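Local coordinates for Lmo2051 protein (Listeria monocytogenes, PDB 3I18) that probably acts as a membrane-bound, Lon-like (peptidase S16 family) serine protease that degrades proteins with ATP, represented here by its PDZ domain, at residues 32-37 with 45-50; 59-62 with 67-70. All coordinates share one frame; numbering follows the deposited sequence.

Contact 1. Residues 32-37 with 45-50; sequences EIDGNA and IDYIHS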
ATOM      1  N   GLU A  32      -1.418  -6.005   5.838  1.00  9.43           N
ATOM      2  CA  GLU A  32      -2.702  -6.459   5.321  1.00  6.13           C
ATOM      3  C   GLU A  32      -3.431  -5.321   4.629  1.00  9.81           C
ATOM      4  O   GLU A  32      -3.264  -4.150   4.976  1.00  9.59           O
ATOM      5  CB  GLU A  32      -3.582  -7.018   6.448  1.00  7.91           C
ATOM      6  CG  GLU A  32      -3.063  -8.306   7.079  1.00  8.67           C
ATOM      7  CD  GLU A  32      -4.093  -9.000   7.959  1.00 28.53           C
ATOM      8  OE1 GLU A  32      -3.803 -10.118   8.437  1.00 43.88           O
ATOM      9  OE2 GLU A  32      -5.186  -8.440   8.178  1.00 21.38           O
ATOM     10  N   ILE A  33      -4.214  -5.678   3.623  1.00  5.14           N
ATOM     11  CA  ILE A  33      -5.010  -4.714   2.886  1.00  7.85           C
ATOM     12  C   ILE A  33      -6.403  -5.339   2.775  1.00 18.29           C
ATOM     13  O   ILE A  33      -6.559  -6.484   2.342  1.00 14.93           O
ATOM     14  CB  ILE A  33      -4.387  -4.416   1.492  1.00  6.74           C
ATOM     15  CG1 ILE A  33      -5.224  -3.368   0.761  1.00  9.14           C
ATOM     16  CG2 ILE A  33      -4.267  -5.696   0.670  1.00  6.59           C
ATOM     17  CD1 ILE A  33      -4.527  -2.781  -0.461  1.00  8.00           C
ATOM     18  N   ASP A  34      -7.405  -4.582   3.211  1.00 10.72           N
ATOM     19  CA  ASP A  34      -8.795  -5.016   3.217  1.00  9.68           C
ATOM     20  C   ASP A  34      -9.029  -6.292   4.034  1.00 13.00           C
ATOM     21  O   ASP A  34      -9.790  -7.182   3.644  1.00 11.24           O
ATOM     22  CB  ASP A  34      -9.322  -5.149   1.781  1.00 10.32           C
ATOM     23  CG  ASP A  34      -9.737  -3.804   1.194  1.00 11.69           C
ATOM     24  OD1 ASP A  34     -10.088  -3.738  -0.005  1.00 11.52           O
ATOM     25  OD2 ASP A  34      -9.727  -2.798   1.933  1.00  7.57           O
ATOM     26  N   GLY A  35      -8.357  -6.351   5.183  1.00 13.14           N
ATOM     27  CA  GLY A  35      -8.488  -7.467   6.110  1.00 15.86           C
ATOM     28  C   GLY A  35      -7.780  -8.762   5.757  1.00 14.76           C
ATOM     29  O   GLY A  35      -7.974  -9.785   6.423  1.00 19.06           O
ATOM     30  N   ASN A  36      -6.944  -8.723   4.730  1.00 15.15           N
ATOM     31  CA  ASN A  36      -6.245  -9.922   4.301  1.00 19.93           C
ATOM     32  C   ASN A  36      -4.749  -9.722   4.083  1.00 16.33           C
ATOM     33  O   ASN A  36      -4.304  -8.656   3.659  1.00 11.15           O
ATOM     34  CB  ASN A  36      -6.894 -10.451   3.016  1.00 20.68           C
ATOM     35  CG  ASN A  36      -8.326 -10.923   3.236  1.00 32.86           C
ATOM     36  OD1 ASN A  36      -8.564 -11.902   3.946  1.00 18.03           O
ATOM     37  ND2 ASN A  36      -9.284 -10.221   2.637  1.00 27.45           N
ATOM     38  N   ALA A  37      -3.976 -10.755   4.400  1.00 13.71           N
ATOM     39  CA  ALA A  37      -2.536 -10.716   4.220  1.00 13.07           C
ATOM     40  C   ALA A  37      -2.259 -11.207   2.806  1.00 17.09           C
ATOM     41  O   ALA A  37      -2.924 -12.122   2.318  1.00 34.89           O
ATOM     42  CB  ALA A  37      -1.850 -11.631   5.239  1.00  9.19           C
ATOM     43  N   ILE A  45      -0.267  -5.515  -5.364  1.00  8.91           N
ATOM     44  CA  ILE A  45      -0.540  -4.592  -6.460  1.00  7.43           C
ATOM     45  C   ILE A  45      -1.741  -5.051  -7.275  1.00  9.42           C
ATOM     46  O   ILE A  45      -2.609  -4.244  -7.604  1.00  8.93           O
ATOM     47  CB  ILE A  45       0.685  -4.460  -7.388  1.00 10.93           C
ATOM     48  CG1 ILE A  45       1.867  -3.904  -6.591  1.00 16.35           C
ATOM     49  CG2 ILE A  45       0.357  -3.541  -8.564  1.00 10.41           C
ATOM     50  CD1 ILE A  45       3.199  -4.046  -7.296  1.00 15.24           C
ATOM     51  N   ASP A  46      -1.796  -6.339  -7.609  1.00  5.51           N
ATOM     52  CA  ASP A  46      -2.926  -6.859  -8.382  1.00  7.11           C
ATOM     53  C   ASP A  46      -4.237  -6.519  -7.691  1.00  7.91           C
ATOM     54  O   ASP A  46      -5.206  -6.126  -8.336  1.00  9.17           O
ATOM     55  CB  ASP A  46      -2.861  -8.385  -8.528  1.00 13.17           C
ATOM     56  CG  ASP A  46      -1.783  -8.844  -9.480  1.00 18.17           C
ATOM     57  OD1 ASP A  46      -1.452  -8.101 -10.427  1.00 19.87           O
ATOM     58  OD2 ASP A  46      -1.278  -9.970  -9.284  1.00 18.63           O
ATOM     59  N   TYR A  47      -4.264  -6.686  -6.372  1.00  7.03           N
ATOM     60  CA  TYR A  47      -5.471  -6.417  -5.615  1.00  7.12           C
ATOM     61  C   TYR A  47      -5.911  -4.968  -5.748  1.00 13.57           C
ATOM     62  O   TYR A  47      -7.086  -4.694  -6.013  1.00 11.89           O
ATOM     63  CB  TYR A  47      -5.268  -6.773  -4.141  1.00 14.05           C
ATOM     64  CG  TYR A  47      -6.517  -6.559  -3.332  1.00  8.82           C
ATOM     65  CD1 TYR A  47      -6.729  -5.365  -2.640  1.00  9.37           C
ATOM     66  CD2 TYR A  47      -7.526  -7.524  -3.316  1.00 11.00           C
ATOM     67  CE1 TYR A  47      -7.920  -5.137  -1.961  1.00  7.93           C
ATOM     68  CE2 TYR A  47      -8.719  -7.307  -2.638  1.00 18.95           C
ATOM     69  CZ  TYR A  47      -8.910  -6.112  -1.967  1.00 14.90           C
ATOM     70  OH  TYR A  47     -10.103  -5.875  -1.324  1.00 18.64           O
ATOM     71  N   ILE A  48      -4.969  -4.044  -5.582  1.00  6.30           N
ATOM     72  CA  ILE A  48      -5.273  -2.621  -5.691  1.00  4.84           C
ATOM     73  C   ILE A  48      -5.842  -2.336  -7.078  1.00  7.98           C
ATOM     74  O   ILE A  48      -6.853  -1.645  -7.211  1.00  7.07           O
ATOM     75  CB  ILE A  48      -4.002  -1.762  -5.452  1.00  8.92           C
ATOM     76  CG1 ILE A  48      -3.525  -1.930  -3.998  1.00  7.28           C
ATOM     77  CG2 ILE A  48      -4.302  -0.307  -5.747  1.00  3.51           C
ATOM     78  CD1 ILE A  48      -2.138  -1.382  -3.731  1.00  9.21           C
ATOM     79  N   HIS A  49      -5.206  -2.895  -8.108  1.00  8.17           N
ATOM     80  CA  HIS A  49      -5.658  -2.690  -9.485  1.00  9.01           C
ATOM     81  C   HIS A  49      -7.047  -3.260  -9.757  1.00 11.59           C
ATOM     82  O   HIS A  49      -7.679  -2.898 -10.749  1.00 11.57           O
ATOM     83  CB  HIS A  49      -4.672  -3.302 -10.483  1.00 10.28           C
ATOM     84  CG  HIS A  49      -3.363  -2.580 -10.570  1.00  8.23           C
ATOM     85  ND1 HIS A  49      -2.440  -2.839 -11.560  1.00  8.00           N
ATOM     86  CD2 HIS A  49      -2.821  -1.609  -9.796  1.00  6.15           C
ATOM     87  CE1 HIS A  49      -1.387  -2.059 -11.394  1.00 10.51           C
ATOM     88  NE2 HIS A  49      -1.593  -1.302 -10.332  1.00  8.75           N
ATOM     89  N   SER A  50      -7.522  -4.153  -8.893  1.00  7.62           N
ATOM     90  CA  SER A  50      -8.843  -4.737  -9.078  1.00  3.16           C
ATOM     91  C   SER A  50      -9.899  -3.796  -8.516  1.00  8.86           C
ATOM     92  O   SER A  50     -11.102  -4.043  -8.630  1.00 11.27           O
ATOM     93  CB  SER A  50      -8.937  -6.109  -8.389  1.00  7.91           C
ATOM     94  OG  SER A  50      -9.011  -6.008  -6.973  1.00 13.05           O
TER
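Ile33 and Tyr47 mark the closest backbone approach between the end of strand 29-33 and the C-terminal part of helix 41-49, with 8.7 Å between their CA atoms, so side chains alone bridge the gap. Tyr47 does most of the reaching. Its CG stands anti to the backbone N (chi1 -178°), which sends the ring off the helix and across to the strand. At the far end of the ring the hydroxyl OH donates a short hydrogen bond of 2.5 Å to Asp34 OD1. That oxygen sits at the ring edge, near its plane, and accepts through its anti lone pair, while the carboxylate stands almost upright to the ring, 85° between the planes. OD2 of Asp34 accepts from the backbone N of Lys58, so the two oxygens tie the carboxylate to helix and neighbouring strand at once and fix its rotation. Asp34 is offered here by a type I' turn from Ile33 to Asn36, in which both Asp34 and Gly35 have positive phi. Nearer the helix, the extended side chain of Ile33 puts its CD1 methyl 4.0 Å from Tyr47 CD1, obliquely to the ring, and 3.8 Å from Ile48 CG1, whose chain it meets at about a right angle. Ser50 OG and Ser50 N both hydrogen-bond to Tyr47 O. Ile33 also packs on Val57 and Ile59 of strand 56-63 and on Phe38, so the end of strand 29-33, through Ile33 and the adjoining Asp34, links the helix to strand 56-63 within the PDZ domain.

Contact 2. Residues 59-62 with 67-70; sequences INYK and NEQA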
ATOM      1  N   ILE A  59      -5.911  -0.406   5.583  1.00  6.27           N
ATOM      2  CA  ILE A  59      -4.499  -0.754   5.640  1.00  9.16           C
ATOM      3  C   ILE A  59      -3.995  -1.003   7.056  1.00  8.94           C
ATOM      4  O   ILE A  59      -4.171  -0.158   7.936  1.00  9.57           O
ATOM      5  CB  ILE A  59      -3.624   0.371   5.005  1.00 11.23           C
ATOM      6  CG1 ILE A  59      -4.000   0.585   3.535  1.00  9.22           C
ATOM      7  CG2 ILE A  59      -2.150   0.002   5.095  1.00 14.22           C
ATOM      8  CD1 ILE A  59      -3.657  -0.579   2.625  1.00 14.43           C
ATOM      9  N   ASN A  60      -3.401  -2.175   7.283  1.00  8.64           N
ATOM     10  CA  ASN A  60      -2.812  -2.488   8.584  1.00  9.65           C
ATOM     11  C   ASN A  60      -1.309  -2.351   8.347  1.00  6.42           C
ATOM     12  O   ASN A  60      -0.760  -2.971   7.433  1.00  8.62           O
ATOM     13  CB  ASN A  60      -3.126  -3.927   9.042  1.00  8.03           C
ATOM     14  CG  ASN A  60      -4.570  -4.111   9.487  1.00 12.10           C
ATOM     15  OD1 ASN A  60      -5.450  -4.385   8.678  1.00 13.58           O
ATOM     16  ND2 ASN A  60      -4.816  -3.953  10.785  1.00 16.98           N
ATOM     17  N   TYR A  61      -0.649  -1.529   9.150  1.00  9.09           N
ATOM     18  CA  TYR A  61       0.782  -1.300   8.976  1.00 11.80           C
ATOM     19  C   TYR A  61       1.454  -1.004  10.304  1.00 10.82           C
ATOM     20  O   TYR A  61       0.797  -0.647  11.276  1.00 13.74           O
ATOM     21  CB  TYR A  61       1.008  -0.107   8.038  1.00 10.47           C
ATOM     22  CG  TYR A  61       0.477   1.208   8.581  1.00 10.23           C
ATOM     23  CD1 TYR A  61      -0.883   1.512   8.526  1.00 11.95           C
ATOM     24  CD2 TYR A  61       1.330   2.127   9.187  1.00 11.30           C
ATOM     25  CE1 TYR A  61      -1.378   2.703   9.066  1.00 10.32           C
ATOM     26  CE2 TYR A  61       0.843   3.313   9.729  1.00 12.08           C
ATOM     27  CZ  TYR A  61      -0.507   3.593   9.664  1.00 13.53           C
ATOM     28  OH  TYR A  61      -0.991   4.764  10.202  1.00 18.23           O
ATOM     29  N   LYS A  62       2.773  -1.147  10.338  1.00 12.30           N
ATOM     30  CA  LYS A  62       3.526  -0.864  11.545  1.00 16.22           C
ATOM     31  C   LYS A  62       4.314   0.410  11.307  1.00 15.82           C
ATOM     32  O   LYS A  62       4.997   0.544  10.291  1.00 16.77           O
ATOM     33  CB  LYS A  62       4.476  -2.023  11.870  1.00 24.45           C
ATOM     34  CG  LYS A  62       5.402  -2.379  10.730  1.00 30.95           C
ATOM     35  CD  LYS A  62       6.275  -3.582  11.048  1.00 46.01           C
ATOM     36  CE  LYS A  62       7.294  -3.276  12.128  1.00 51.02           C
ATOM     37  NZ  LYS A  62       8.261  -4.408  12.288  1.00 51.96           N
ATOM     38  N   ASN A  67       1.638  -1.205  15.732  1.00 19.66           N
ATOM     39  CA  ASN A  67       0.799  -1.709  14.651  1.00 18.90           C
ATOM     40  C   ASN A  67      -0.444  -0.843  14.540  1.00 22.76           C
ATOM     41  O   ASN A  67      -1.319  -0.876  15.405  1.00 22.21           O
ATOM     42  CB  ASN A  67       0.409  -3.161  14.927  1.00 19.11           C
ATOM     43  CG  ASN A  67       1.584  -4.110  14.800  1.00 21.83           C
ATOM     44  OD1 ASN A  67       1.519  -5.260  15.236  1.00 31.05           O
ATOM     45  ND2 ASN A  67       2.662  -3.635  14.191  1.00 20.50           N
ATOM     46  N   GLU A  68      -0.517  -0.074  13.461  1.00 17.90           N
ATOM     47  CA  GLU A  68      -1.633   0.830  13.245  1.00 14.72           C
ATOM     48  C   GLU A  68      -2.600   0.310  12.183  1.00 10.06           C
ATOM     49  O   GLU A  68      -2.351  -0.699  11.519  1.00 13.36           O
ATOM     50  CB  GLU A  68      -1.099   2.206  12.826  1.00 13.57           C
ATOM     51  CG  GLU A  68      -0.042   2.808  13.762  1.00 20.58           C
ATOM     52  CD  GLU A  68      -0.581   3.159  15.138  1.00 35.47           C
ATOM     53  OE1 GLU A  68      -1.075   2.252  15.840  1.00 51.25           O
ATOM     54  OE2 GLU A  68      -0.509   4.344  15.528  1.00 36.84           O
ATOM     55  N   GLN A  69      -3.713   1.015  12.033  1.00 14.24           N
ATOM     56  CA  GLN A  69      -4.721   0.650  11.053  1.00  5.94           C
ATOM     57  C   GLN A  69      -5.437   1.909  10.622  1.00  8.62           C
ATOM     58  O   GLN A  69      -5.769   2.759  11.447  1.00 13.82           O
ATOM     59  CB  GLN A  69      -5.730  -0.320  11.657  1.00 14.89           C
ATOM     60  CG  GLN A  69      -6.712  -0.871  10.642  1.00 23.55           C
ATOM     61  CD  GLN A  69      -7.786  -1.719  11.284  1.00 30.90           C
ATOM     62  OE1 GLN A  69      -8.666  -1.203  11.973  1.00 36.68           O
ATOM     63  NE2 GLN A  69      -7.715  -3.028  11.074  1.00 16.90           N
ATOM     64  N   ALA A  70      -5.682   2.037   9.329  1.00  9.91           N
ATOM     65  CA  ALA A  70      -6.370   3.216   8.838  1.00 12.77           C
ATOM     66  C   ALA A  70      -6.878   2.985   7.432  1.00  9.49           C
ATOM     67  O   ALA A  70      -6.408   2.095   6.723  1.00 12.20           O
ATOM     68  CB  ALA A  70      -5.427   4.411   8.867  1.00 17.70           C
TER
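Tyr61 lays one face of its ring over the CB of Glu68, its partner on the next strand, in a CH-pi contact with CB 3.9 Å from the ring centroid and 25° off the normal. The methylene is displaced toward the hydroxyl end of the ring, 3.5 Å from Tyr61 CZ. CG of Tyr61 takes the position between backbone N and carbonyl carbon (chi1 63°), which folds the ring across strand 67-70; its edge reaches Ala70, with Tyr61 CE1 4.4 Å from Ala70 CB. Glu68 bends at chi2, carrying its carboxylate beyond the overlap. In the backbone, Tyr61 with Glu68 and Ile59 with Ala70 are hydrogen-bonded antiparallel pairs, each joined by two bonds, among them Glu68 N to Tyr61 O, 2.6 Å, and Ile59 N to Ala70 O, 2.8 Å. On the other face Asn60 and Gln69 run side by side from a non-hydrogen-bonded pair, and Asn67 ND2 lies 3.4 Å from Lys62 CB. Val23, Leu24 and Asp28 also touch Tyr61. This beta hairpin thus has two characters: mostly apolar contact on the face of Ile59, Tyr61, Glu68 and Ala70, amides and a lysine on the opposite face, with backbone hydrogen bonds joining the strands independently of either.

Both contacts build on the same antiparallel sheet of the PDZ domain, in which strands 29-33 and 56-63 are neighbours. Contact 1 brings a helix to it through one side-chain hydrogen bond and isoleucine packing, whereas contact 2 is strand against strand, with backbone hydrogen bonds and a CH-pi contact, burying about twice the surface. None of the touching residues of contact 1 is exposed, Asp34 and Tyr47 being partly so; contact 2 reaches the surface at Lys62, Asn67 and Gln69, where its polar groups gather. They meet directly where Ile33 CG1 lies 3.7 Å from Ile59 CD1, and Glu32 O probably accepts from Asn60 N. Both segments of contact 1 precede those of contact 2 in sequence.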